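Local coordinates for protein phosphotransferase system, mannose/fructose/N-acetylgalactosamine-specific component IIB (Thermoanaerobacter tengcongensis, PDB 3LFJ) that probably transfers phosphate from a phosphohistidine to incoming sugar, as the cytoplasmic IIB component of a mannose-type sugar phosphotransferase system, at residues A[139-144]-A[162-167]; A[55-60]-A[103-108]; A[113-118]-A[156-161]; A[37-42]-A[99-104]; A[23-28]-A[44-49]. All coordinates share one frame; numbering follows the deposited sequence. Where two conformers were deposited one is given.

Contact 1. Residues A[139-144]-A[162-167]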
# COMPACT_ATOMS: atom_id res chain seq x y z
N GLN A 139 8.26 -15.37 -2.43
CA GLN A 139 7.50 -16.00 -1.36
C GLN A 139 6.32 -15.12 -0.94
O GLN A 139 5.28 -15.63 -0.53
CB GLN A 139 8.41 -16.27 -0.15
CG GLN A 139 7.89 -17.31 0.83
CD GLN A 139 6.72 -16.81 1.66
N SER A 140 6.48 -13.80 -1.06
CA SER A 140 5.41 -12.92 -0.61
C SER A 140 4.52 -12.39 -1.72
O SER A 140 3.41 -11.95 -1.45
CB SER A 140 5.94 -11.74 0.23
OG SER A 140 6.80 -10.92 -0.52
N VAL A 141 5.00 -12.40 -2.96
CA VAL A 141 4.24 -11.78 -4.04
C VAL A 141 4.07 -12.64 -5.29
O VAL A 141 5.05 -13.16 -5.83
CB VAL A 141 4.86 -10.43 -4.47
CG1 VAL A 141 4.14 -9.85 -5.71
CG2 VAL A 141 4.80 -9.43 -3.32
N SER A 142 2.82 -12.80 -5.72
CA SER A 142 2.47 -13.34 -7.03
C SER A 142 1.58 -12.32 -7.73
O SER A 142 0.82 -11.60 -7.08
CB SER A 142 1.69 -14.65 -6.88
OG SER A 142 2.48 -15.66 -6.26
N LEU A 143 1.66 -12.24 -9.06
CA LEU A 143 0.87 -11.23 -9.79
C LEU A 143 0.32 -11.80 -11.10
O LEU A 143 1.01 -12.57 -11.77
CB LEU A 143 1.72 -10.00 -10.11
CG LEU A 143 2.22 -9.13 -8.95
CD1 LEU A 143 3.27 -8.14 -9.42
CD2 LEU A 143 1.06 -8.39 -8.30
N SER A 144 -0.89 -11.40 -11.46
CA SER A 144 -1.41 -11.78 -12.78
C SER A 144 -0.87 -10.82 -13.82
O SER A 144 -0.39 -9.73 -13.52
CB SER A 144 -2.93 -11.72 -12.81
OG SER A 144 -3.36 -10.37 -12.75
N VAL A 162 7.40 1.90 -8.54
CA VAL A 162 6.82 0.65 -8.06
C VAL A 162 7.88 -0.42 -7.90
O VAL A 162 8.64 -0.69 -8.85
CB VAL A 162 5.79 0.10 -9.03
CG1 VAL A 162 5.16 -1.17 -8.47
CG2 VAL A 162 4.72 1.16 -9.31
N TYR A 163 7.93 -1.03 -6.72
CA TYR A 163 8.81 -2.16 -6.48
C TYR A 163 8.25 -3.16 -5.48
O TYR A 163 7.41 -2.81 -4.64
CB TYR A 163 10.20 -1.69 -6.06
CG TYR A 163 10.29 -0.86 -4.80
CD1 TYR A 163 10.46 0.52 -4.87
CD2 TYR A 163 10.24 -1.45 -3.53
CE1 TYR A 163 10.58 1.28 -3.73
CE2 TYR A 163 10.33 -0.68 -2.38
CZ TYR A 163 10.52 0.68 -2.50
OH TYR A 163 10.63 1.46 -1.37
N LEU A 164 8.69 -4.40 -5.61
CA LEU A 164 8.35 -5.48 -4.70
C LEU A 164 9.39 -5.54 -3.61
O LEU A 164 10.59 -5.55 -3.89
CB LEU A 164 8.36 -6.81 -5.43
CG LEU A 164 7.13 -7.17 -6.27
CD1 LEU A 164 6.86 -6.17 -7.37
CD2 LEU A 164 7.32 -8.57 -6.84
N GLN A 165 8.95 -5.60 -2.36
CA GLN A 165 9.85 -5.76 -1.23
C GLN A 165 9.07 -6.12 0.01
O GLN A 165 8.13 -5.41 0.41
CB GLN A 165 10.66 -4.49 -0.98
CG GLN A 165 11.85 -4.72 -0.04
CD GLN A 165 12.64 -3.45 0.22
OE1 GLN A 165 12.13 -2.34 0.08
NE2 GLN A 165 13.90 -3.61 0.60
N MET A 166 9.44 -7.22 0.65
CA MET A 166 8.66 -7.73 1.76
C MET A 166 8.85 -6.89 3.03
O MET A 166 7.89 -6.43 3.64
CB MET A 166 9.01 -9.20 2.01
CG MET A 166 8.03 -9.91 2.90
SD MET A 166 8.46 -11.64 3.14
CE MET A 166 10.06 -11.48 3.95
N ILE A 167 10.12 -6.72 3.42
CA ILE A 167 10.49 -5.90 4.57
C ILE A 167 11.68 -5.03 4.19
O ILE A 167 12.28 -5.22 3.13
CB ILE A 167 10.80 -6.75 5.82
CG1 ILE A 167 11.80 -7.86 5.48
CG2 ILE A 167 9.50 -7.33 6.40
CD1 ILE A 167 12.13 -8.78 6.65
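S140 and M166 bring their CA atoms to 6.6 Å and V141 and L164 theirs to 7.6 Å, a spacing bridged by side chains, with no hydrogen bond between 139-144 and 162-167. At the buried end the methyl groups do the work: V141 CG1 lies 3.6 Å from L164 CD2, and V141 CB sits 3.9 Å from the same methyl. CG1 is the branch that lies opposite the V141 backbone N (chi1 174°), and this sends it across to the leucine, where the two side chains cross obliquely. Both also touch I125 of strand 122-127.

The elements joined here are different in kind. L164 belongs to strand 161-164 of the main, mostly parallel sheet, whereas V141 leads into strand 142-143, one arm of a small two-stranded antiparallel hairpin with 135-136.

Toward the solvent side the partner changes to M166. Its chain runs straight out to SD before turning at chi3 (62°), and it passes alongside S140 instead of meeting it end on: S140 OG is 3.8 Å from M166 CG, while S140 CB is 3.9 Å from M166 SD. These are van der Waals contacts; the S140 hydroxyl has a weak hydrogen bond to the G126 carbonyl.

Contact 2. Residues A[55-60]-A[103-108]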
# COMPACT_ATOMS: atom_id res chain seq x y z
N ASP A 55 -9.33 0.76 2.64
CA ASP A 55 -9.99 -0.43 2.15
C ASP A 55 -11.49 -0.35 2.47
O ASP A 55 -11.86 -0.15 3.63
CB ASP A 55 -9.39 -1.67 2.81
CG ASP A 55 -9.87 -2.94 2.18
OD1 ASP A 55 -9.41 -3.25 1.05
OD2 ASP A 55 -10.73 -3.62 2.77
N ASP A 56 -12.33 -0.56 1.46
CA ASP A 56 -13.78 -0.44 1.67
C ASP A 56 -14.31 -1.57 2.53
O ASP A 56 -15.25 -1.35 3.30
CB ASP A 56 -14.51 -0.48 0.34
CG ASP A 56 -14.47 0.84 -0.42
OD1 ASP A 56 -14.13 1.91 0.14
OD2 ASP A 56 -14.87 0.80 -1.61
N GLU A 57 -13.73 -2.77 2.41
CA GLU A 57 -14.19 -3.91 3.22
C GLU A 57 -13.81 -3.70 4.68
O GLU A 57 -14.64 -3.85 5.58
CB GLU A 57 -13.59 -5.23 2.72
CG GLU A 57 -14.23 -5.77 1.46
CD GLU A 57 -13.78 -7.18 1.10
OE1 GLU A 57 -13.16 -7.87 1.94
OE2 GLU A 57 -14.07 -7.61 -0.04
N LEU A 58 -12.56 -3.33 4.94
CA LEU A 58 -12.14 -3.17 6.33
C LEU A 58 -12.88 -2.02 7.00
O LEU A 58 -13.15 -2.06 8.20
CB LEU A 58 -10.62 -2.96 6.42
CG LEU A 58 -10.06 -2.83 7.85
CD1 LEU A 58 -10.30 -4.11 8.66
CD2 LEU A 58 -8.57 -2.50 7.84
N ALA A 59 -13.25 -1.00 6.23
CA ALA A 59 -13.87 0.17 6.82
C ALA A 59 -15.15 -0.15 7.55
O ALA A 59 -15.52 0.57 8.49
CB ALA A 59 -14.13 1.22 5.75
N VAL A 60 -15.82 -1.20 7.14
CA VAL A 60 -17.07 -1.58 7.82
C VAL A 60 -16.92 -2.79 8.73
O VAL A 60 -17.91 -3.15 9.39
CB VAL A 60 -18.22 -1.79 6.83
CG1 VAL A 60 -18.47 -0.50 6.05
CG2 VAL A 60 -17.94 -2.91 5.87
N LEU A 103 -1.47 2.00 3.65
CA LEU A 103 -1.47 0.56 3.51
C LEU A 103 -2.75 0.13 2.80
O LEU A 103 -3.85 0.44 3.25
CB LEU A 103 -1.35 -0.05 4.91
CG LEU A 103 -1.21 -1.57 4.99
CD1 LEU A 103 -0.04 -2.03 4.15
CD2 LEU A 103 -1.01 -1.96 6.46
N PHE A 104 -2.60 -0.57 1.68
CA PHE A 104 -3.74 -1.10 0.92
C PHE A 104 -3.72 -2.60 0.96
O PHE A 104 -2.67 -3.21 1.02
CB PHE A 104 -3.65 -0.69 -0.58
CG PHE A 104 -3.62 0.77 -0.80
CD1 PHE A 104 -4.81 1.47 -0.94
CD2 PHE A 104 -2.41 1.46 -0.85
CE1 PHE A 104 -4.79 2.86 -1.15
CE2 PHE A 104 -2.39 2.85 -1.06
CZ PHE A 104 -3.58 3.55 -1.21
N LYS A 105 -4.90 -3.21 0.89
CA LYS A 105 -4.99 -4.65 0.77
C LYS A 105 -4.70 -5.14 -0.65
O LYS A 105 -4.22 -6.26 -0.85
CB LYS A 105 -6.40 -5.09 1.19
CG LYS A 105 -6.57 -6.56 1.46
CD LYS A 105 -8.02 -6.80 1.88
CE LYS A 105 -8.26 -8.26 2.22
NZ LYS A 105 -9.72 -8.43 2.60
N ASN A 106 -5.00 -4.32 -1.66
CA ASN A 106 -4.89 -4.77 -3.03
C ASN A 106 -4.62 -3.63 -4.00
O ASN A 106 -4.82 -2.46 -3.68
CB ASN A 106 -6.18 -5.54 -3.43
CG ASN A 106 -7.44 -4.79 -3.05
OD1 ASN A 106 -7.64 -3.65 -3.46
ND2 ASN A 106 -8.30 -5.44 -2.26
N ILE A 107 -4.16 -4.01 -5.20
CA ILE A 107 -3.84 -3.06 -6.25
C ILE A 107 -5.04 -2.24 -6.69
O ILE A 107 -4.93 -1.02 -6.87
CB ILE A 107 -3.19 -3.78 -7.46
CG1 ILE A 107 -1.81 -4.30 -7.07
CG2 ILE A 107 -3.08 -2.81 -8.65
CD1 ILE A 107 -1.29 -5.39 -8.00
N ASP A 108 -6.20 -2.88 -6.82
CA ASP A 108 -7.37 -2.14 -7.26
C ASP A 108 -7.73 -0.95 -6.37
O ASP A 108 -8.13 0.11 -6.86
CB ASP A 108 -8.57 -3.05 -7.40
CG ASP A 108 -9.74 -2.33 -8.03
OD1 ASP A 108 -10.77 -2.13 -7.37
OD2 ASP A 108 -9.59 -1.89 -9.20
O HOH W 1 -7.28 -1.89 0.13
O HOH W 2 -10.65 -4.92 -0.65
O HOH W 3 -10.31 -6.08 4.12
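D55 is the N-cap of the short helix 56-60, and it meets K105 and N106 just past strand 98-104, in the turn before helix 107-115. Strands 50-54 and 98-104 are parallel neighbours, so both segments leave the sheet at the C-terminal ends of their strands, as expected of a doubly wound alpha/beta fold.

Capping comes first: D55 OD2 accepts from L58 N at 2.9 Å through its lone pair directed away from OD1. N106 in turn caps helix 107-115, its OD1 being engaged by T109.

The charged pair is looser. K105 runs fully extended, its CG opposite its own backbone N (chi1 -166°), and lies almost square to the E57 side chain, forming a salt bridge of 3.5 Å between K105 NZ and E57 OE1. On the way its CB passes 3.5 Å from D55 OD1.

Water does most of the remaining joining. D55 OD1 accepts from two waters; one of these accepts from the backbone K105 N, the other from the side-chain amide N106 ND2. A third water donates to D55 OD2 at 2.8 Å and accepts from K105 NZ at 2.9 Å.

Contact 3. Residues A[113-118]-A[156-161]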
# COMPACT_ATOMS: atom_id res chain seq x y z
N VAL A 113 -7.77 5.10 -5.53
CA VAL A 113 -7.39 6.34 -4.87
C VAL A 113 -6.48 7.19 -5.73
O VAL A 113 -6.58 8.41 -5.71
CB VAL A 113 -6.79 6.16 -3.46
CG1 VAL A 113 -7.83 5.56 -2.50
CG2 VAL A 113 -5.54 5.35 -3.50
N MET A 114 -5.58 6.57 -6.49
CA MET A 114 -4.75 7.36 -7.38
C MET A 114 -5.59 7.98 -8.49
O MET A 114 -5.39 9.14 -8.85
CB MET A 114 -3.60 6.53 -7.93
CG MET A 114 -2.68 6.06 -6.82
SD MET A 114 -1.12 5.41 -7.44
CE MET A 114 -0.35 6.93 -7.98
N ASP A 115 -6.54 7.22 -9.03
CA ASP A 115 -7.46 7.79 -10.02
C ASP A 115 -8.31 8.93 -9.46
O ASP A 115 -8.75 9.82 -10.20
CB ASP A 115 -8.36 6.70 -10.62
CG ASP A 115 -7.61 5.77 -11.56
OD1 ASP A 115 -6.44 6.09 -11.93
OD2 ASP A 115 -8.17 4.72 -11.92
N GLY A 116 -8.51 8.91 -8.14
CA GLY A 116 -9.24 9.97 -7.47
C GLY A 116 -8.39 11.17 -7.09
O GLY A 116 -8.89 12.11 -6.48
N GLY A 117 -7.10 11.13 -7.43
CA GLY A 117 -6.23 12.29 -7.27
C GLY A 117 -5.27 12.26 -6.10
O GLY A 117 -4.52 13.21 -5.87
N LEU A 118 -5.28 11.17 -5.35
CA LEU A 118 -4.37 11.07 -4.22
C LEU A 118 -2.96 10.76 -4.73
O LEU A 118 -2.73 9.79 -5.44
CB LEU A 118 -4.88 10.04 -3.20
CG LEU A 118 -4.36 10.28 -1.78
CD1 LEU A 118 -5.33 9.81 -0.71
CD2 LEU A 118 -3.03 9.58 -1.64
N THR A 156 3.01 4.85 -15.62
CA THR A 156 2.91 5.72 -16.79
C THR A 156 2.12 7.00 -16.51
O THR A 156 2.55 8.10 -16.86
CB THR A 156 2.30 4.98 -17.99
OG1 THR A 156 3.11 3.85 -18.31
CG2 THR A 156 2.21 5.90 -19.22
N LYS A 157 0.96 6.85 -15.87
CA LYS A 157 0.07 7.98 -15.64
C LYS A 157 0.53 8.90 -14.52
O LYS A 157 0.35 10.11 -14.60
CB LYS A 157 -1.35 7.50 -15.30
CG LYS A 157 -2.09 6.80 -16.42
CD LYS A 157 -3.54 6.55 -16.00
CE LYS A 157 -4.32 5.85 -17.10
NZ LYS A 157 -5.71 5.53 -16.66
N TYR A 158 1.09 8.31 -13.46
CA TYR A 158 1.32 9.06 -12.23
C TYR A 158 2.79 9.13 -11.81
O TYR A 158 3.12 9.77 -10.81
CB TYR A 158 0.49 8.44 -11.10
CG TYR A 158 -0.99 8.41 -11.41
CD1 TYR A 158 -1.69 9.58 -11.66
CD2 TYR A 158 -1.69 7.20 -11.47
CE1 TYR A 158 -3.05 9.54 -11.94
CE2 TYR A 158 -3.05 7.15 -11.76
CZ TYR A 158 -3.72 8.33 -11.99
OH TYR A 158 -5.06 8.31 -12.28
N ASN A 159 3.66 8.47 -12.58
CA ASN A 159 5.10 8.47 -12.29
C ASN A 159 5.43 7.85 -10.94
O ASN A 159 6.39 8.25 -10.28
CB ASN A 159 5.71 9.87 -12.37
CG ASN A 159 7.22 9.82 -12.56
OD1 ASN A 159 7.73 8.98 -13.31
ND2 ASN A 159 7.95 10.72 -11.89
N VAL A 160 4.63 6.89 -10.52
CA VAL A 160 4.92 6.18 -9.28
C VAL A 160 6.08 5.20 -9.44
O VAL A 160 6.17 4.47 -10.43
CB VAL A 160 3.68 5.43 -8.76
CG1 VAL A 160 3.15 4.48 -9.81
CG2 VAL A 160 4.00 4.70 -7.47
N ASP A 161 6.98 5.19 -8.46
CA ASP A 161 8.06 4.23 -8.42
C ASP A 161 7.52 2.97 -7.76
O ASP A 161 7.21 2.99 -6.57
CB ASP A 161 9.22 4.81 -7.60
CG ASP A 161 10.40 3.85 -7.47
OD1 ASP A 161 11.14 3.96 -6.47
OD2 ASP A 161 10.60 3.00 -8.36
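Y158 reaches over from the end of helix 145-158 and meets two successive residues, M114 and D115, in different ways. M114 and Y158 lie side by side but run in opposing senses: the methyl CE of M114 settles at the root of the tyrosine, 3.6 Å from Y158 CB, while M114 CB lies near CE2 farther out. The turn at chi3 (72°) brings that methyl back to the ring; M114 SD makes an oblique Met-aromatic contact, 5.3 Å from the ring centroid. D115 comes in nearly perpendicular to the Y158 side chain and takes the hydroxyl at the ring edge, with Y158 OH donating to D115 OD1 at 2.6 Å. The hydroxyl meets OD1 on its anti side, 18° out of the carboxylate plane; the other oxygen, OD2, is in a salt bridge with K111.

Both helices end here, 107-115 in a Schellman motif at G117 and 145-158 at N159 with positive phi. M114 and V160 both pack on L154 of helix 145-158, while V113 faces F104 of strand 98-104.

Contact 4. Residues A[37-42]-A[99-104]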
# COMPACT_ATOMS: atom_id res chain seq x y z
N GLN A 37 5.45 -9.06 12.53
CA GLN A 37 6.27 -7.90 12.88
C GLN A 37 6.53 -7.00 11.67
O GLN A 37 7.29 -6.04 11.75
CB GLN A 37 7.62 -8.36 13.44
CG GLN A 37 7.51 -9.06 14.78
CD GLN A 37 6.87 -8.19 15.83
OE1 GLN A 37 5.83 -8.54 16.39
NE2 GLN A 37 7.48 -7.04 16.10
N VAL A 38 5.90 -7.32 10.54
CA VAL A 38 6.23 -6.65 9.29
C VAL A 38 6.09 -5.12 9.37
O VAL A 38 7.00 -4.39 8.99
CB VAL A 38 5.37 -7.22 8.15
CG1 VAL A 38 5.50 -6.40 6.89
CG2 VAL A 38 5.77 -8.67 7.89
N MET A 39 4.96 -4.64 9.87
CA MET A 39 4.76 -3.20 9.92
C MET A 39 5.59 -2.54 11.01
O MET A 39 5.89 -1.36 10.93
CB MET A 39 3.28 -2.85 10.06
CG MET A 39 2.51 -2.99 8.75
SD MET A 39 3.19 -2.04 7.39
CE MET A 39 2.95 -0.39 8.02
N THR A 40 5.96 -3.30 12.04
CA THR A 40 6.83 -2.76 13.06
C THR A 40 8.18 -2.44 12.42
O THR A 40 8.76 -1.38 12.66
CB THR A 40 6.97 -3.74 14.23
OG1 THR A 40 5.67 -3.92 14.83
CG2 THR A 40 7.94 -3.21 15.28
N ARG A 41 8.65 -3.34 11.56
CA ARG A 41 9.87 -3.09 10.80
C ARG A 41 9.75 -1.88 9.88
O ARG A 41 10.59 -0.99 9.89
CB ARG A 41 10.29 -4.33 10.01
CG ARG A 41 10.49 -5.57 10.86
CD ARG A 41 11.13 -6.68 10.05
NE ARG A 41 11.25 -7.92 10.82
CZ ARG A 41 12.26 -8.19 11.64
NH1 ARG A 41 13.25 -7.32 11.78
NH2 ARG A 41 12.28 -9.33 12.31
N TRP A 42 8.67 -1.82 9.09
CA TRP A 42 8.49 -0.71 8.17
C TRP A 42 8.40 0.64 8.86
O TRP A 42 8.98 1.62 8.38
CB TRP A 42 7.25 -0.94 7.28
CG TRP A 42 7.54 -1.89 6.15
CD1 TRP A 42 7.15 -3.20 6.06
CD2 TRP A 42 8.31 -1.61 4.98
NE1 TRP A 42 7.64 -3.75 4.89
CE2 TRP A 42 8.35 -2.80 4.21
CE3 TRP A 42 8.98 -0.47 4.50
CZ2 TRP A 42 9.04 -2.88 3.00
CZ3 TRP A 42 9.66 -0.55 3.28
CH2 TRP A 42 9.68 -1.75 2.54
N LYS A 99 1.81 13.13 8.85
CA LYS A 99 2.57 12.16 8.06
C LYS A 99 1.87 10.80 8.10
O LYS A 99 1.57 10.29 9.18
CB LYS A 99 4.02 12.04 8.54
CG LYS A 99 4.87 13.27 8.17
CD LYS A 99 6.28 13.16 8.72
CE LYS A 99 6.98 14.51 8.73
NZ LYS A 99 7.05 15.09 7.36
N VAL A 100 1.59 10.25 6.92
CA VAL A 100 0.89 8.96 6.84
C VAL A 100 1.58 7.93 5.94
O VAL A 100 2.11 8.25 4.87
CB VAL A 100 -0.59 9.11 6.38
CG1 VAL A 100 -1.36 10.05 7.31
CG2 VAL A 100 -0.67 9.59 4.94
N PHE A 101 1.58 6.69 6.43
CA PHE A 101 2.09 5.54 5.69
C PHE A 101 0.81 4.84 5.21
O PHE A 101 0.05 4.32 6.03
CB PHE A 101 2.89 4.67 6.66
CG PHE A 101 3.54 3.44 6.04
CD1 PHE A 101 4.93 3.30 6.03
CD2 PHE A 101 2.76 2.40 5.55
CE1 PHE A 101 5.53 2.16 5.51
CE2 PHE A 101 3.36 1.27 5.01
CZ PHE A 101 4.75 1.14 5.00
N LEU A 102 0.56 4.87 3.90
CA LEU A 102 -0.67 4.25 3.36
C LEU A 102 -0.48 2.75 3.20
O LEU A 102 0.53 2.30 2.67
CB LEU A 102 -1.02 4.85 2.01
CG LEU A 102 -1.32 6.35 1.98
CD1 LEU A 102 -1.68 6.77 0.57
CD2 LEU A 102 -2.45 6.67 2.94
N LEU A 103 -1.47 2.00 3.65
CA LEU A 103 -1.47 0.56 3.51
C LEU A 103 -2.75 0.13 2.80
O LEU A 103 -3.85 0.44 3.25
CB LEU A 103 -1.35 -0.05 4.91
CG LEU A 103 -1.21 -1.57 4.99
CD1 LEU A 103 -0.04 -2.03 4.15
CD2 LEU A 103 -1.01 -1.96 6.46
N PHE A 104 -2.60 -0.57 1.68
CA PHE A 104 -3.74 -1.10 0.92
C PHE A 104 -3.72 -2.60 0.96
O PHE A 104 -2.67 -3.21 1.02
CB PHE A 104 -3.65 -0.69 -0.58
CG PHE A 104 -3.62 0.77 -0.80
CD1 PHE A 104 -4.81 1.47 -0.94
CD2 PHE A 104 -2.41 1.46 -0.85
CE1 PHE A 104 -4.79 2.86 -1.15
CE2 PHE A 104 -2.39 2.85 -1.06
CZ PHE A 104 -3.58 3.55 -1.21
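M39 and W42, one helical turn apart, press on F101 and L103 in a helix-on-sheet contact. Helix 38-43 belongs to the crossover that leads from strand 22-30 to strand 50-54, and in the sheet strand 98-104 lies between those two parallel strands, so the helix passes over it. The axes of 38-42 and 99-104 run roughly antiparallel, at 147°, and come no closer than 11.9 Å, a gap filled by large apolar side chains.

M39 spans most of it. Its CB points toward the strand, and CG stands opposite the carbonyl carbon, carrying the chain outward; CG already passes L103 CD2 at 4.3 Å, as SD does. Bends at chi2 (-56°) and chi3 then fold the end of the chain over the phenyl ring. SD is also 4.1 Å from F101 CE2, and stands obliquely to the ring in a Met-aromatic contact. CE finishes the reach: it lies over one face of F101, 3.4 Å above the plane but displaced toward the rim, a CH-pi contact 3.9 Å from the centroid. I51 of strand 50-54 also touches M39, and the ring of F26 meets both F101 and W42.

W42 uses its root in this contact, since the indole leads away from the strand: its CB rests 4.0 Å from both F101 CE1 and F101 CZ.

Contact 5. Residues A[23-28]-A[44-49]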
# COMPACT_ATOMS: atom_id res chain seq x y z
N LYS A 23 0.43 14.19 4.56
CA LYS A 23 1.64 14.05 3.76
C LYS A 23 1.95 12.56 3.63
O LYS A 23 2.19 11.88 4.63
CB LYS A 23 2.81 14.73 4.46
CG LYS A 23 4.10 14.70 3.66
CD LYS A 23 5.25 15.26 4.49
CE LYS A 23 6.55 15.27 3.70
NZ LYS A 23 6.49 16.24 2.57
N ILE A 24 1.96 12.07 2.40
CA ILE A 24 2.10 10.64 2.18
C ILE A 24 3.58 10.29 2.17
O ILE A 24 4.31 10.67 1.24
CB ILE A 24 1.46 10.25 0.86
CG1 ILE A 24 -0.01 10.65 0.90
CG2 ILE A 24 1.62 8.74 0.61
CD1 ILE A 24 -0.59 10.89 -0.45
N VAL A 25 4.04 9.58 3.20
CA VAL A 25 5.47 9.27 3.29
C VAL A 25 5.84 7.94 2.64
O VAL A 25 7.00 7.71 2.31
CB VAL A 25 5.99 9.29 4.74
CG1 VAL A 25 5.75 10.66 5.36
CG2 VAL A 25 5.33 8.19 5.60
N PHE A 26 4.84 7.07 2.45
CA PHE A 26 5.07 5.76 1.84
C PHE A 26 3.72 5.17 1.51
O PHE A 26 2.70 5.60 2.07
CB PHE A 26 5.79 4.83 2.83
CG PHE A 26 6.59 3.75 2.17
CD1 PHE A 26 7.77 4.05 1.48
CD2 PHE A 26 6.19 2.43 2.25
CE1 PHE A 26 8.52 3.07 0.89
CE2 PHE A 26 6.96 1.42 1.66
CZ PHE A 26 8.12 1.75 0.97
N ALA A 27 3.70 4.21 0.60
CA ALA A 27 2.48 3.45 0.31
C ALA A 27 2.86 2.01 0.04
O ALA A 27 3.85 1.73 -0.64
CB ALA A 27 1.72 4.04 -0.87
N ARG A 28 2.08 1.09 0.58
CA ARG A 28 2.39 -0.33 0.50
C ARG A 28 1.10 -1.12 0.25
O ARG A 28 0.04 -0.80 0.80
CB ARG A 28 3.05 -0.79 1.80
CG ARG A 28 3.20 -2.31 1.96
CD ARG A 28 3.97 -2.60 3.23
NE ARG A 28 4.01 -4.02 3.56
CZ ARG A 28 4.95 -4.87 3.14
NH1 ARG A 28 4.88 -6.14 3.49
NH2 ARG A 28 5.94 -4.46 2.35
N LYS A 44 9.68 1.76 11.54
CA LYS A 44 10.93 2.29 12.09
C LYS A 44 11.60 3.30 11.14
O LYS A 44 12.32 4.20 11.59
CB LYS A 44 11.88 1.16 12.50
CG LYS A 44 11.56 0.68 13.92
CD LYS A 44 12.23 -0.62 14.29
CE LYS A 44 11.84 -1.01 15.71
NZ LYS A 44 12.47 -2.29 16.14
N GLY A 45 11.32 3.17 9.85
CA GLY A 45 11.79 4.11 8.86
C GLY A 45 10.97 5.38 8.72
O GLY A 45 11.34 6.28 7.96
N PHE A 46 9.85 5.47 9.44
CA PHE A 46 8.94 6.60 9.33
C PHE A 46 8.45 6.98 10.71
O PHE A 46 7.27 6.84 11.04
CB PHE A 46 7.77 6.24 8.40
CG PHE A 46 8.22 5.77 7.04
CD1 PHE A 46 8.56 6.69 6.05
CD2 PHE A 46 8.39 4.42 6.78
CE1 PHE A 46 9.01 6.26 4.82
CE2 PHE A 46 8.84 3.98 5.54
CZ PHE A 46 9.15 4.90 4.56
N PRO A 47 9.38 7.47 11.55
CA PRO A 47 9.21 7.72 12.99
C PRO A 47 7.99 8.54 13.39
O PRO A 47 7.43 8.30 14.46
CB PRO A 47 10.48 8.50 13.35
CG PRO A 47 11.47 8.18 12.31
CD PRO A 47 10.71 7.87 11.06
N GLU A 48 7.59 9.51 12.58
CA GLU A 48 6.51 10.39 12.99
C GLU A 48 5.16 10.08 12.32
O GLU A 48 4.16 10.76 12.54
CB GLU A 48 6.90 11.85 12.74
N ALA A 49 5.13 9.02 11.53
CA ALA A 49 3.95 8.71 10.73
C ALA A 49 2.95 7.77 11.41
O ALA A 49 3.29 6.98 12.30
CB ALA A 49 4.37 8.12 9.39
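The loop joining helix 38-43 to strand 50-54 lays F46 and A49 against V25 and F26 of strand 22-30. F46 and A49 are the end residues of a type I beta turn, closed by A49 N donating to F46 O at 3.1 Å. V25 has a psi of only -20°, far from extended, and this local kink is consistent with two successive strand residues both turning toward the loop.

V25 and F46 pass alongside, pointing opposite ways. The CG2 branch of V25 touches F46 CD1 at 3.6 Å, and from its other neighbour, A49 CB, it is 3.9 Å away; V25 O lies obliquely to the phenyl ring, 3.5 Å from F46 CE1.

All this belongs to the return half of a beta-alpha-beta crossover, where the chain comes back from the helix layer to the sheet and covers the strand it started from.

The side chains of F26 and F46, as opposed to their rings, extend roughly perpendicular to each other. F26 CB sits over one face of the F46 ring, a CH-pi contact 4.2 Å from the centroid, while F26 CD1 approaches F46 CZ to 3.5 Å. The ring planes are inclined at 39°, an oblique pair. The F46 ring also meets that of F101, at a much steeper angle.

Contact 4 is the buried one, wholly apolar and aromatic; contact 5, centred about 7 Å from it, extends the same aromatic cluster to the partly exposed loop on the same side of the sheet. Contacts 2 and 4 share L103 and F104 of strand 98-104, but contact 2 lies at the strand's end, where charge, helix caps and water replace hydrocarbon. Contact 3 also mixes polar and apolar chemistry, at the far end of helix 107-115, which contact 2 uses at its start. Contact 1 adds the hairpin, and its 162-167 segment reaches contacts 4 and 5: Q165 O accepts from R28 NH2 of contact 5, and M166 O from W42 NE1 of contact 4.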